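Local coordinates for protein GCN5-related N-acetyltransferase (Brucella melitensis biovar Abortus 2308, PDB 3TCV) that probably transfers an acetyl group from acetyl-coenzyme A to an amine, possibly the N-terminal serine or alanine of a protein, as a GCN5-related N-acetyltransferase, at residues 154-157 / 163-166; 179-184 / 237-242. All blocks are in the same frame, centred on the assembly; numbering follows the deposited sequence.

Interaction 1 (154-157 / 163-166)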
ATOM      1  N   TYR B 154      16.378 -14.674   2.500  1.00 20.22           N
ATOM      2  CA  TYR B 154      16.623 -14.438   1.075  1.00 20.67           C
ATOM      3  C   TYR B 154      16.476 -12.959   0.740  1.00 20.46           C
ATOM      4  O   TYR B 154      17.333 -12.373   0.065  1.00 20.64           O
ATOM      5  CB  TYR B 154      15.650 -15.272   0.271  1.00 20.93           C
ATOM      6  CG  TYR B 154      15.695 -15.055  -1.218  1.00 21.83           C
ATOM      7  CD1 TYR B 154      16.866 -15.272  -1.952  1.00 22.62           C
ATOM      8  CD2 TYR B 154      14.539 -14.671  -1.910  1.00 22.19           C
ATOM      9  CE1 TYR B 154      16.881 -15.098  -3.342  1.00 22.95           C
ATOM     10  CE2 TYR B 154      14.549 -14.492  -3.280  1.00 22.36           C
ATOM     11  CZ  TYR B 154      15.713 -14.706  -3.992  1.00 22.76           C
ATOM     12  OH  TYR B 154      15.661 -14.511  -5.355  1.00 23.42           O
ATOM     13  N   VAL B 155      15.403 -12.380   1.265  1.00 19.14           N
ATOM     14  CA  VAL B 155      15.055 -10.986   1.046  1.00 19.44           C
ATOM     15  C   VAL B 155      16.161 -10.049   1.555  1.00 19.15           C
ATOM     16  O   VAL B 155      16.529  -9.097   0.861  1.00 19.29           O
ATOM     17  CB  VAL B 155      13.657 -10.706   1.660  1.00 19.04           C
ATOM     18  CG1 VAL B 155      13.425  -9.237   1.941  1.00 18.74           C
ATOM     19  CG2 VAL B 155      12.572 -11.328   0.750  1.00 18.72           C
ATOM     20  N   PHE B 156      16.729 -10.341   2.726  1.00 19.09           N
ATOM     21  CA  PHE B 156      17.713  -9.452   3.327  1.00 19.11           C
ATOM     22  C   PHE B 156      19.150  -9.810   2.967  1.00 20.18           C
ATOM     23  O   PHE B 156      19.866  -8.963   2.485  1.00 20.19           O
ATOM     24  CB  PHE B 156      17.543  -9.401   4.843  1.00 18.76           C
ATOM     25  CG  PHE B 156      16.318  -8.638   5.283  1.00 18.01           C
ATOM     26  CD1 PHE B 156      16.147  -7.308   4.922  1.00 18.39           C
ATOM     27  CD2 PHE B 156      15.360  -9.228   6.056  1.00 17.78           C
ATOM     28  CE1 PHE B 156      15.021  -6.583   5.327  1.00 17.77           C
ATOM     29  CE2 PHE B 156      14.228  -8.528   6.450  1.00 17.33           C
ATOM     30  CZ  PHE B 156      14.065  -7.206   6.095  1.00 17.63           C
ATOM     31  N   ASP B 157      19.553 -11.054   3.190  1.00 20.54           N
ATOM     32  CA  ASP B 157      20.934 -11.445   2.904  1.00 21.69           C
ATOM     33  C   ASP B 157      21.254 -11.596   1.429  1.00 22.08           C
ATOM     34  O   ASP B 157      22.422 -11.417   1.046  1.00 23.30           O
ATOM     35  CB  ASP B 157      21.300 -12.761   3.604  1.00 22.18           C
ATOM     36  CG  ASP B 157      21.441 -12.619   5.098  1.00 21.95           C
ATOM     37  OD1 ASP B 157      21.592 -11.496   5.623  1.00 22.33           O
ATOM     38  OD2 ASP B 157      21.407 -13.672   5.759  1.00 23.02           O
ATOM     39  N   ARG B 163      12.939  -3.320   3.494  1.00 15.34           N
ATOM     40  CA  ARG B 163      11.647  -3.381   4.190  1.00 14.61           C
ATOM     41  C   ARG B 163      10.895  -4.629   3.746  1.00 14.47           C
ATOM     42  O   ARG B 163      10.715  -4.882   2.520  1.00 14.19           O
ATOM     43  CB  ARG B 163      10.839  -2.107   3.858  1.00 14.41           C
ATOM     44  CG  ARG B 163       9.375  -2.084   4.301  1.00 14.18           C
ATOM     45  CD  ARG B 163       8.618  -0.850   3.805  1.00 14.21           C
ATOM     46  NE  ARG B 163       7.186  -1.002   4.101  1.00 13.99           N
ATOM     47  CZ  ARG B 163       6.631  -0.875   5.302  1.00 13.84           C
ATOM     48  NH1 ARG B 163       7.321  -0.427   6.320  1.00 13.85           N
ATOM     49  NH2 ARG B 163       5.339  -1.112   5.469  1.00 13.98           N
ATOM     50  N   TYR B 164      10.469  -5.422   4.733  1.00 14.41           N
ATOM     51  CA  TYR B 164       9.811  -6.721   4.514  1.00 14.32           C
ATOM     52  C   TYR B 164       8.470  -6.685   5.244  1.00 14.21           C
ATOM     53  O   TYR B 164       8.413  -6.415   6.448  1.00 13.95           O
ATOM     54  CB  TYR B 164      10.729  -7.798   5.070  1.00 14.56           C
ATOM     55  CG  TYR B 164      10.292  -9.234   4.943  1.00 14.87           C
ATOM     56  CD1 TYR B 164       9.963  -9.788   3.718  1.00 15.35           C
ATOM     57  CD2 TYR B 164      10.256 -10.058   6.058  1.00 15.10           C
ATOM     58  CE1 TYR B 164       9.614 -11.125   3.632  1.00 15.77           C
ATOM     59  CE2 TYR B 164       9.915 -11.395   5.980  1.00 15.31           C
ATOM     60  CZ  TYR B 164       9.589 -11.922   4.753  1.00 15.38           C
ATOM     61  OH  TYR B 164       9.249 -13.254   4.655  1.00 16.15           O
ATOM     62  N   GLU B 165       7.386  -6.842   4.489  1.00 14.18           N
ATOM     63  CA  GLU B 165       6.064  -6.549   5.008  1.00 14.38           C
ATOM     64  C   GLU B 165       5.222  -7.778   5.283  1.00 14.09           C
ATOM     65  O   GLU B 165       5.323  -8.799   4.573  1.00 14.33           O
ATOM     66  CB  GLU B 165       5.282  -5.680   4.009  1.00 14.96           C
ATOM     67  CG  GLU B 165       5.883  -4.328   3.695  1.00 15.24           C
ATOM     68  CD  GLU B 165       5.235  -3.624   2.526  1.00 15.73           C
ATOM     69  OE1 GLU B 165       5.168  -2.393   2.606  1.00 15.83           O
ATOM     70  OE2 GLU B 165       4.836  -4.284   1.514  1.00 16.28           O
ATOM     71  N   TRP B 166       4.322  -7.618   6.251  1.00 14.21           N
ATOM     72  CA  TRP B 166       3.236  -8.554   6.561  1.00 14.60           C
ATOM     73  C   TRP B 166       1.955  -7.755   6.654  1.00 14.70           C
ATOM     74  O   TRP B 166       1.921  -6.706   7.272  1.00 14.54           O
ATOM     75  CB  TRP B 166       3.524  -9.222   7.890  1.00 14.62           C
ATOM     76  CG  TRP B 166       2.546 -10.277   8.344  1.00 14.64           C
ATOM     77  CD1 TRP B 166       1.255 -10.110   8.830  1.00 14.55           C
ATOM     78  CD2 TRP B 166       2.820 -11.715   8.470  1.00 14.68           C
ATOM     79  NE1 TRP B 166       0.708 -11.333   9.193  1.00 14.72           N
ATOM     80  CE2 TRP B 166       1.600 -12.328   8.978  1.00 14.58           C
ATOM     81  CE3 TRP B 166       3.902 -12.538   8.150  1.00 14.51           C
ATOM     82  CZ2 TRP B 166       1.506 -13.709   9.195  1.00 14.69           C
ATOM     83  CZ3 TRP B 166       3.785 -13.913   8.373  1.00 14.54           C
ATOM     84  CH2 TRP B 166       2.619 -14.481   8.887  1.00 14.62           C
TER
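The rings of Phe156 and Tyr164 meet obliquely, their planes at 74° and their centroids 6.0 Å apart, and the close touch is made beside the tyrosine ring: Phe156 CZ lies 3.5 Å from Tyr164 CB. Val155 reaches the same tyrosine further along, crossing it at about a right angle, with Val155 CG1 3.9 Å from Tyr164 CD1 and Val155 CG2 close to CE1. Phe156 also stacks on Trp213, while the Tyr164 ring meets Phe184. The third flat group, the guanidinium of Arg163, takes Glu165 OE1 at its edge, in plane.

Tyr164 extends CG anti to its backbone N (chi1 -179°), which carries the ring from the strand to the helix. A branched valine suits the helix side, since its two methyls meet neighbouring atoms of one ring without a long chain to order. Arg163 points its CB away from the helix; its NE donates to Glu165 OE1 at 2.9 Å and its NH2 to the same oxygen at 3.1 Å, from opposite faces of the carboxylate plane. Arg163 NH1 bonds Arg191 O of the second subunit.

This helix-on-sheet packing belongs to the beta-alpha-beta unit of the GNAT fold. Between 154-157 and 163-166 there is no hydrogen bond, and apolar packing makes the contact; more than a turn earlier on the same helix Gln148 takes the Tyr164 hydroxyl, adding a polar tie between helix and strand.

Interaction 2 (179-184 / 237-242)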
ATOM      1  N   ALA B 179       2.555 -12.565  13.088  1.00 14.77           N
ATOM      2  CA  ALA B 179       3.442 -11.483  12.652  1.00 14.76           C
ATOM      3  C   ALA B 179       4.257 -10.979  13.849  1.00 14.88           C
ATOM      4  O   ALA B 179       5.468 -10.809  13.744  1.00 14.82           O
ATOM      5  CB  ALA B 179       2.623 -10.336  12.013  1.00 14.23           C
ATOM      6  N   GLU B 180       3.595 -10.761  14.982  1.00 15.60           N
ATOM      7  CA  GLU B 180       4.276 -10.257  16.177  1.00 16.22           C
ATOM      8  C   GLU B 180       5.330 -11.268  16.670  1.00 16.34           C
ATOM      9  O   GLU B 180       6.465 -10.881  17.016  1.00 16.75           O
ATOM     10  CB  GLU B 180       3.285  -9.965  17.319  1.00 17.55           C
ATOM     11  CG  GLU B 180       2.267  -8.873  17.007  1.00 18.41           C
ATOM     12  CD  GLU B 180       2.792  -7.438  17.061  1.00 19.65           C
ATOM     13  OE1 GLU B 180       4.031  -7.178  17.042  1.00 21.15           O
ATOM     14  OE2 GLU B 180       1.932  -6.532  17.092  1.00 23.27           O
ATOM     15  N   ARG B 181       4.954 -12.538  16.694  1.00 15.80           N
ATOM     16  CA  ARG B 181       5.868 -13.617  17.113  1.00 15.99           C
ATOM     17  C   ARG B 181       7.089 -13.669  16.195  1.00 15.74           C
ATOM     18  O   ARG B 181       8.222 -13.849  16.653  1.00 15.89           O
ATOM     19  CB  ARG B 181       5.152 -14.984  17.096  1.00 16.49           C
ATOM     20  CG  ARG B 181       6.110 -16.179  17.219  1.00 16.81           C
ATOM     21  CD  ARG B 181       5.410 -17.520  17.445  1.00 17.31           C
ATOM     22  NE  ARG B 181       6.370 -18.638  17.414  1.00 17.66           N
ATOM     23  CZ  ARG B 181       6.903 -19.179  16.322  1.00 17.68           C
ATOM     24  NH1 ARG B 181       6.625 -18.717  15.098  1.00 17.08           N
ATOM     25  NH2 ARG B 181       7.785 -20.160  16.465  1.00 18.01           N
ATOM     26  N   PHE B 182       6.860 -13.500  14.894  1.00 15.45           N
ATOM     27  CA  PHE B 182       7.913 -13.550  13.897  1.00 15.25           C
ATOM     28  C   PHE B 182       8.855 -12.337  13.992  1.00 15.27           C
ATOM     29  O   PHE B 182       9.906 -12.312  13.344  1.00 15.51           O
ATOM     30  CB  PHE B 182       7.320 -13.647  12.483  1.00 15.17           C
ATOM     31  CG  PHE B 182       6.839 -15.027  12.076  1.00 15.33           C
ATOM     32  CD1 PHE B 182       7.536 -16.175  12.404  1.00 15.38           C
ATOM     33  CD2 PHE B 182       5.684 -15.168  11.308  1.00 15.13           C
ATOM     34  CE1 PHE B 182       7.102 -17.422  11.976  1.00 15.82           C
ATOM     35  CE2 PHE B 182       5.226 -16.433  10.905  1.00 15.21           C
ATOM     36  CZ  PHE B 182       5.936 -17.562  11.246  1.00 15.57           C
ATOM     37  N   GLY B 183       8.458 -11.316  14.760  1.00 15.11           N
ATOM     38  CA  GLY B 183       9.265 -10.124  14.985  1.00 14.97           C
ATOM     39  C   GLY B 183       8.919  -8.927  14.102  1.00 14.50           C
ATOM     40  O   GLY B 183       9.624  -7.919  14.146  1.00 14.83           O
ATOM     41  N   PHE B 184       7.840  -9.015  13.311  1.00 13.84           N
ATOM     42  CA  PHE B 184       7.361  -7.853  12.522  1.00 13.66           C
ATOM     43  C   PHE B 184       6.842  -6.832  13.512  1.00 13.78           C
ATOM     44  O   PHE B 184       6.220  -7.208  14.523  1.00 13.97           O
ATOM     45  CB  PHE B 184       6.247  -8.219  11.537  1.00 13.53           C
ATOM     46  CG  PHE B 184       6.657  -9.122  10.406  1.00 13.38           C
ATOM     47  CD1 PHE B 184       6.993  -8.590   9.157  1.00 13.64           C
ATOM     48  CD2 PHE B 184       6.674 -10.504  10.552  1.00 13.73           C
ATOM     49  CE1 PHE B 184       7.330  -9.421   8.089  1.00 13.37           C
ATOM     50  CE2 PHE B 184       7.028 -11.324   9.502  1.00 13.82           C
ATOM     51  CZ  PHE B 184       7.365 -10.799   8.266  1.00 13.83           C
ATOM     52  N   LYS B 237      12.351 -23.549  24.381  1.00 28.62           N
ATOM     53  CA  LYS B 237      12.037 -22.129  24.541  1.00 27.02           C
ATOM     54  C   LYS B 237      11.314 -21.645  23.292  1.00 24.94           C
ATOM     55  O   LYS B 237      11.454 -22.219  22.206  1.00 24.01           O
ATOM     56  CB  LYS B 237      13.296 -21.310  24.752  1.00 27.51           C
ATOM     57  CG  LYS B 237      13.987 -21.534  26.098  1.00 29.55           C
ATOM     58  CD  LYS B 237      15.106 -20.532  26.334  1.00 30.07           C
ATOM     59  CE  LYS B 237      16.333 -20.763  25.445  1.00 30.80           C
ATOM     60  NZ  LYS B 237      17.334 -21.793  25.916  1.00 33.22           N
ATOM     61  N   THR B 238      10.519 -20.599  23.459  1.00 23.52           N
ATOM     62  CA  THR B 238       9.728 -20.065  22.348  1.00 21.97           C
ATOM     63  C   THR B 238      10.536 -19.030  21.547  1.00 20.65           C
ATOM     64  O   THR B 238      11.550 -18.500  22.023  1.00 20.35           O
ATOM     65  CB  THR B 238       8.457 -19.363  22.846  1.00 22.04           C
ATOM     66  OG1 THR B 238       8.829 -18.195  23.569  1.00 21.54           O
ATOM     67  CG2 THR B 238       7.606 -20.252  23.746  1.00 23.16           C
ATOM     68  N   LEU B 239      10.072 -18.735  20.346  1.00 19.39           N
ATOM     69  CA  LEU B 239      10.710 -17.741  19.478  1.00 18.42           C
ATOM     70  C   LEU B 239      10.715 -16.353  20.125  1.00 18.26           C
ATOM     71  O   LEU B 239      11.731 -15.673  20.098  1.00 18.24           O
ATOM     72  CB  LEU B 239      10.074 -17.711  18.062  1.00 17.94           C
ATOM     73  CG  LEU B 239      10.726 -16.794  17.023  1.00 17.85           C
ATOM     74  CD1 LEU B 239      12.241 -17.007  16.892  1.00 18.26           C
ATOM     75  CD2 LEU B 239      10.071 -16.864  15.645  1.00 17.50           C
ATOM     76  N   GLN B 240       9.616 -15.960  20.766  1.00 18.31           N
ATOM     77  CA  GLN B 240       9.581 -14.703  21.510  1.00 18.36           C
ATOM     78  C   GLN B 240      10.598 -14.682  22.655  1.00 18.19           C
ATOM     79  O   GLN B 240      11.225 -13.653  22.926  1.00 17.72           O
ATOM     80  CB  GLN B 240       8.178 -14.404  22.054  1.00 19.38           C
ATOM     81  CG  GLN B 240       8.040 -13.103  22.828  1.00 20.15           C
ATOM     82  CD  GLN B 240       8.137 -11.856  21.971  1.00 20.73           C
ATOM     83  OE1 GLN B 240       7.302 -11.637  21.100  1.00 22.21           O
ATOM     84  NE2 GLN B 240       9.155 -11.038  22.203  1.00 20.68           N
ATOM     85  N   GLU B 241      10.764 -15.818  23.322  1.00 18.25           N
ATOM     86  CA  GLU B 241      11.765 -15.924  24.385  1.00 18.45           C
ATOM     87  C   GLU B 241      13.184 -15.682  23.853  1.00 18.27           C
ATOM     88  O   GLU B 241      13.933 -14.925  24.441  1.00 18.38           O
ATOM     89  CB  GLU B 241      11.645 -17.257  25.122  1.00 19.03           C
ATOM     90  CG  GLU B 241      10.454 -17.276  26.064  1.00 19.64           C
ATOM     91  CD  GLU B 241      10.059 -18.658  26.571  1.00 20.64           C
ATOM     92  OE1 GLU B 241      10.567 -19.684  26.072  1.00 20.69           O
ATOM     93  OE2 GLU B 241       9.209 -18.714  27.477  1.00 21.57           O
ATOM     94  N   PHE B 242      13.545 -16.299  22.735  1.00 18.12           N
ATOM     95  CA  PHE B 242      14.871 -16.068  22.143  1.00 18.55           C
ATOM     96  C   PHE B 242      15.064 -14.608  21.700  1.00 18.41           C
ATOM     97  O   PHE B 242      16.128 -14.027  21.870  1.00 18.85           O
ATOM     98  CB  PHE B 242      15.114 -17.019  20.971  1.00 18.83           C
ATOM     99  CG  PHE B 242      15.576 -18.391  21.389  1.00 19.90           C
ATOM    100  CD1 PHE B 242      16.852 -18.568  21.943  1.00 21.30           C
ATOM    101  CD2 PHE B 242      14.763 -19.510  21.230  1.00 20.23           C
ATOM    102  CE1 PHE B 242      17.294 -19.839  22.349  1.00 22.65           C
ATOM    103  CE2 PHE B 242      15.211 -20.769  21.628  1.00 21.43           C
ATOM    104  CZ  PHE B 242      16.473 -20.929  22.159  1.00 22.58           C
TER
HETATM  105  O   HOH W   1       6.736  -9.054  19.092  1.00 27.12           O
HETATM  106  O   HOH W   2       7.716 -20.500  19.473  1.00 19.64           O
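Leu239 and Arg181 cross at about a right angle, the leucine lying over one face of the guanidinium. Leu239 CD2 sits 3.8 Å above that plane, offset toward its rim, and Leu239 CB comes within 3.7 Å of Arg181 NH2. The arginine arrives there because its chain is extended, with CG anti to the backbone N (chi1 167°), so that it runs from the last turn of helix 173-182 toward the start of helix 239-245. A long, flat-ended residue suits the place: its face accepts apolar packing while its N-H groups point outward in plane. Water 2 lies at that edge, accepting from Arg181 NH2 at 3.0 Å and from Leu239 N at 3.1 Å; NH1 bonds Thr145, and Trp223 adds a cation-pi contact.

Leu239 CD2 also packs 3.7 Å from Arg181 O and, more loosely, beside Phe182 CD1, whose side chain likewise crosses the leucine at about a right angle. On the other flank water 1 donates to Glu180 O at 2.8 Å and, weakly, to Gln240 OE1; the amide NE2 of Gln240 is bonded to Asp244.

Both helix ends are finished locally. Gly183, at positive phi, closes a Schellman motif, while Thr238 and Glu241 form a capping box: Thr238 OG1 accepts from Glu241 N, and Glu241 OE1 from Thr238 N at 2.8 Å. Against 179-184 the C-terminal helix rests on Leu239, which also packs on Tyr220 and Trp223 of helix 213-224. Apolar packing makes the direct contact, and waters, one held only weakly by Gln240, link polar atoms at its margins.

Both segments of interaction 1 precede those of interaction 2 in the sequence, and their centres are about 16 Å apart. Strand 163-169 of the first is followed in the chain by helix 173-182 of the second, and the two contacts touch mainly through aromatic side chains: Tyr164 and Trp166 pack on Phe184, and Trp166 also on Phe182 and Ala179. Interaction 1 is buried and sets helix 142-158 against the central sheet; interaction 2 lies further out, where helix 239-245, near the C-terminus, returns to the end of helix 173-182. Helix 142-158 serves both, since its residue Gln148 holds Tyr164 and touches Phe182. The C-terminal helix thus reaches the core of the fold by way of helix 173-182 and its neighbouring aromatic residues.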